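SNF1-like protein kinase ssp2 (Schizosaccharomyces pombe, PDB 2QRD) is a fission-yeast AMPK/SNF1-type serine/threonine kinase, probably phosphorylating target proteins in response to cellular energy status, through a complex with regulatory subunits. Local coordinates at residues Thr57-Trp62 against Tyr77-Leu82. Numbering follows the deposited sequence.
Sequences TIKSRW and YIELQL
Over one face of the Trp-62 indole sits the CD1 methyl of Ile-78, a CH-pi contact 3.7 Å from the centroid of the five-membered ring and displaced toward its rim. The indole NE1 donates to OG of Ser-60, which lies somewhat tilted out of the ring plane, in a bond bent to 141°, and that hydroxyl donates onward to Ile-78 O at 2.7 Å. With chi1 at 64°, Ser-60 OG is turned back between its own N and carbonyl carbon, and OG and backbone N grip Ile-78 O from opposite faces of its plane. The Tyr-77 ring is met obliquely by the aliphatic part of Arg-61, CG lying 3.5 Å from CE1, while the guanidinium plane stands 73° from the ring. On this same sheet face, Lys-59 NZ forms a long ion pair with OE1 of Glu-79, which is salt-bridged more firmly to Lys-95. At the far end Thr-57 OG1 donates to Gln-81 OE1 at 2.6 Å, a water linking OG1 to Gln-81 NE2; a leucine in place of Gln-81 would probably leave the threonine hydroxyl without its acceptor and break the water bridge. Backbone bonds pair Ile-58 with Leu-80 and Ser-60 with Ile-78. Ile-58, Trp-62, Ile-78 and Leu-80 pack against helices 23-37 and 123-136, so that the antiparallel sheet is backed by helices, as in the KA1-like adenylate-sensor domain of SNF1 kinases.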
ATOM      1  N   THR A  57       7.180 -15.081  29.973  1.00 49.06           N
ATOM      2  CA  THR A  57       8.036 -14.238  29.132  1.00 49.43           C
ATOM      3  C   THR A  57       9.079 -15.153  28.464  1.00 49.88           C
ATOM      4  O   THR A  57       9.930 -15.768  29.149  1.00 49.53           O
ATOM      5  CB  THR A  57       8.755 -13.174  29.997  1.00 49.41           C
ATOM      6  OG1 THR A  57       7.788 -12.462  30.767  1.00 48.94           O
ATOM      7  CG2 THR A  57       9.547 -12.184  29.148  1.00 48.95           C
ATOM      8  N   ILE A  58       8.970 -15.273  27.139  1.00 49.71           N
ATOM      9  CA  ILE A  58       9.882 -16.095  26.334  1.00 49.08           C
ATOM     10  C   ILE A  58      10.678 -15.157  25.406  1.00 49.48           C
ATOM     11  O   ILE A  58      10.075 -14.346  24.680  1.00 48.40           O
ATOM     12  CB  ILE A  58       9.109 -17.141  25.450  1.00 48.51           C
ATOM     13  CG1 ILE A  58       8.236 -18.059  26.320  1.00 49.53           C
ATOM     14  CG2 ILE A  58      10.067 -17.923  24.521  1.00 44.32           C
ATOM     15  CD1 ILE A  58       7.069 -18.773  25.557  1.00 49.39           C
ATOM     16  N   LYS A  59      12.013 -15.276  25.425  1.00 49.34           N
ATOM     17  CA  LYS A  59      12.825 -14.614  24.407  1.00 50.24           C
ATOM     18  C   LYS A  59      13.224 -15.616  23.326  1.00 50.31           C
ATOM     19  O   LYS A  59      13.713 -16.696  23.617  1.00 50.63           O
ATOM     20  CB  LYS A  59      14.032 -13.879  25.009  1.00 50.34           C
ATOM     21  CG  LYS A  59      13.630 -12.721  25.922  1.00 51.73           C
ATOM     22  CD  LYS A  59      14.639 -11.629  25.948  1.00 56.01           C
ATOM     23  CE  LYS A  59      14.386 -10.690  27.150  1.00 61.22           C
ATOM     24  NZ  LYS A  59      14.895  -9.277  26.936  1.00 62.78           N
ATOM     25  N   SER A  60      12.998 -15.266  22.077  1.00 50.57           N
ATOM     26  CA  SER A  60      13.264 -16.218  21.010  1.00 51.31           C
ATOM     27  C   SER A  60      14.243 -15.624  20.000  1.00 51.54           C
ATOM     28  O   SER A  60      14.272 -14.403  19.769  1.00 52.63           O
ATOM     29  CB  SER A  60      11.961 -16.665  20.323  1.00 51.29           C
ATOM     30  OG  SER A  60      11.340 -15.568  19.677  1.00 50.89           O
ATOM     31  N   ARG A  61      15.070 -16.487  19.437  1.00 50.92           N
ATOM     32  CA  ARG A  61      15.958 -16.107  18.354  1.00 50.89           C
ATOM     33  C   ARG A  61      15.612 -16.927  17.110  1.00 51.08           C
ATOM     34  O   ARG A  61      15.416 -18.146  17.190  1.00 51.13           O
ATOM     35  CB  ARG A  61      17.414 -16.306  18.762  1.00 49.70           C
ATOM     36  CG  ARG A  61      18.374 -15.581  17.875  1.00 48.03           C
ATOM     37  CD  ARG A  61      19.786 -15.846  18.306  1.00 46.18           C
ATOM     38  NE  ARG A  61      20.037 -17.278  18.371  1.00 42.96           N
ATOM     39  CZ  ARG A  61      21.040 -17.828  19.033  1.00 42.66           C
ATOM     40  NH1 ARG A  61      21.892 -17.041  19.677  1.00 42.34           N
ATOM     41  NH2 ARG A  61      21.184 -19.158  19.051  1.00 37.63           N
ATOM     42  N   TRP A  62      15.547 -16.243  15.975  1.00 51.77           N
ATOM     43  CA  TRP A  62      15.142 -16.832  14.694  1.00 52.54           C
ATOM     44  C   TRP A  62      16.212 -16.524  13.652  1.00 53.30           C
ATOM     45  O   TRP A  62      16.628 -15.350  13.486  1.00 52.84           O
ATOM     46  CB  TRP A  62      13.841 -16.191  14.198  1.00 52.56           C
ATOM     47  CG  TRP A  62      12.613 -16.293  15.092  1.00 53.09           C
ATOM     48  CD1 TRP A  62      12.418 -15.729  16.342  1.00 53.59           C
ATOM     49  CD2 TRP A  62      11.391 -16.948  14.764  1.00 52.74           C
ATOM     50  NE1 TRP A  62      11.156 -16.036  16.815  1.00 50.21           N
ATOM     51  CE2 TRP A  62      10.502 -16.769  15.862  1.00 51.10           C
ATOM     52  CE3 TRP A  62      10.961 -17.685  13.652  1.00 52.32           C
ATOM     53  CZ2 TRP A  62       9.213 -17.302  15.878  1.00 52.61           C
ATOM     54  CZ3 TRP A  62       9.663 -18.210  13.659  1.00 53.08           C
ATOM     55  CH2 TRP A  62       8.810 -18.027  14.773  1.00 53.67           C
ATOM     56  N   TYR A  77      15.272 -11.150  16.852  1.00 50.77           N
ATOM     57  CA  TYR A  77      14.905 -11.384  18.250  1.00 50.14           C
ATOM     58  C   TYR A  77      13.450 -10.972  18.558  1.00 50.90           C
ATOM     59  O   TYR A  77      13.036  -9.820  18.361  1.00 50.70           O
ATOM     60  CB  TYR A  77      15.898 -10.679  19.145  1.00 48.68           C
ATOM     61  CG  TYR A  77      17.320 -11.116  18.875  1.00 49.09           C
ATOM     62  CD1 TYR A  77      17.903 -12.106  19.643  1.00 47.50           C
ATOM     63  CD2 TYR A  77      18.098 -10.525  17.841  1.00 49.51           C
ATOM     64  CE1 TYR A  77      19.212 -12.523  19.409  1.00 49.23           C
ATOM     65  CE2 TYR A  77      19.416 -10.941  17.595  1.00 46.32           C
ATOM     66  CZ  TYR A  77      19.958 -11.954  18.390  1.00 48.22           C
ATOM     67  OH  TYR A  77      21.253 -12.404  18.230  1.00 47.38           O
ATOM     68  N   ILE A  78      12.677 -11.944  19.017  1.00 51.23           N
ATOM     69  CA  ILE A  78      11.248 -11.775  19.231  1.00 51.68           C
ATOM     70  C   ILE A  78      10.950 -12.207  20.689  1.00 52.13           C
ATOM     71  O   ILE A  78      11.295 -13.316  21.117  1.00 53.15           O
ATOM     72  CB  ILE A  78      10.429 -12.601  18.165  1.00 51.33           C
ATOM     73  CG1 ILE A  78      10.718 -12.107  16.738  1.00 51.78           C
ATOM     74  CG2 ILE A  78       8.907 -12.583  18.450  1.00 52.51           C
ATOM     75  CD1 ILE A  78      10.153 -12.968  15.595  1.00 50.87           C
ATOM     76  N   GLU A  79      10.347 -11.324  21.460  1.00 52.11           N
ATOM     77  CA  GLU A  79       9.931 -11.673  22.816  1.00 52.11           C
ATOM     78  C   GLU A  79       8.419 -11.891  22.890  1.00 51.56           C
ATOM     79  O   GLU A  79       7.632 -11.086  22.393  1.00 50.99           O
ATOM     80  CB  GLU A  79      10.359 -10.582  23.772  1.00 51.84           C
ATOM     81  CG  GLU A  79       9.955 -10.816  25.201  1.00 55.75           C
ATOM     82  CD  GLU A  79      10.219  -9.602  26.082  1.00 61.55           C
ATOM     83  OE1 GLU A  79      11.169  -8.830  25.773  1.00 60.93           O
ATOM     84  OE2 GLU A  79       9.471  -9.420  27.080  1.00 64.12           O
ATOM     85  N   LEU A  80       8.019 -12.999  23.502  1.00 51.73           N
ATOM     86  CA  LEU A  80       6.606 -13.344  23.637  1.00 51.54           C
ATOM     87  C   LEU A  80       6.186 -13.123  25.060  1.00 51.03           C
ATOM     88  O   LEU A  80       6.952 -13.366  25.963  1.00 51.34           O
ATOM     89  CB  LEU A  80       6.341 -14.794  23.275  1.00 51.06           C
ATOM     90  CG  LEU A  80       6.787 -15.429  21.948  1.00 52.61           C
ATOM     91  CD1 LEU A  80       6.136 -14.783  20.763  1.00 52.88           C
ATOM     92  CD2 LEU A  80       8.287 -15.502  21.782  1.00 50.17           C
ATOM     93  N   GLN A  81       4.967 -12.650  25.250  1.00 51.10           N
ATOM     94  CA  GLN A  81       4.447 -12.414  26.589  1.00 50.76           C
ATOM     95  C   GLN A  81       2.984 -12.839  26.680  1.00 50.38           C
ATOM     96  O   GLN A  81       2.140 -12.293  25.984  1.00 50.96           O
ATOM     97  CB  GLN A  81       4.593 -10.939  26.960  1.00 50.36           C
ATOM     98  CG  GLN A  81       4.082 -10.568  28.350  1.00 48.92           C
ATOM     99  CD  GLN A  81       4.858 -11.227  29.459  1.00 47.91           C
ATOM    100  OE1 GLN A  81       6.014 -10.903  29.702  1.00 47.31           O
ATOM    101  NE2 GLN A  81       4.214 -12.152  30.154  1.00 47.33           N
ATOM    102  N   LEU A  82       2.699 -13.810  27.533  1.00 49.30           N
ATOM    103  CA  LEU A  82       1.328 -14.193  27.804  1.00 49.11           C
ATOM    104  C   LEU A  82       0.724 -13.285  28.896  1.00 48.81           C
ATOM    105  O   LEU A  82       1.362 -12.989  29.917  1.00 48.31           O
ATOM    106  CB  LEU A  82       1.202 -15.698  28.159  1.00 48.96           C
ATOM    107  CG  LEU A  82      -0.186 -16.370  27.978  1.00 50.39           C
ATOM    108  CD1 LEU A  82      -0.545 -16.585  26.497  1.00 49.85           C
ATOM    109  CD2 LEU A  82      -0.342 -17.683  28.728  1.00 48.66           C
TER
HETATM  110  O   HOH W   1       5.659 -13.291  32.506  1.00 41.29           O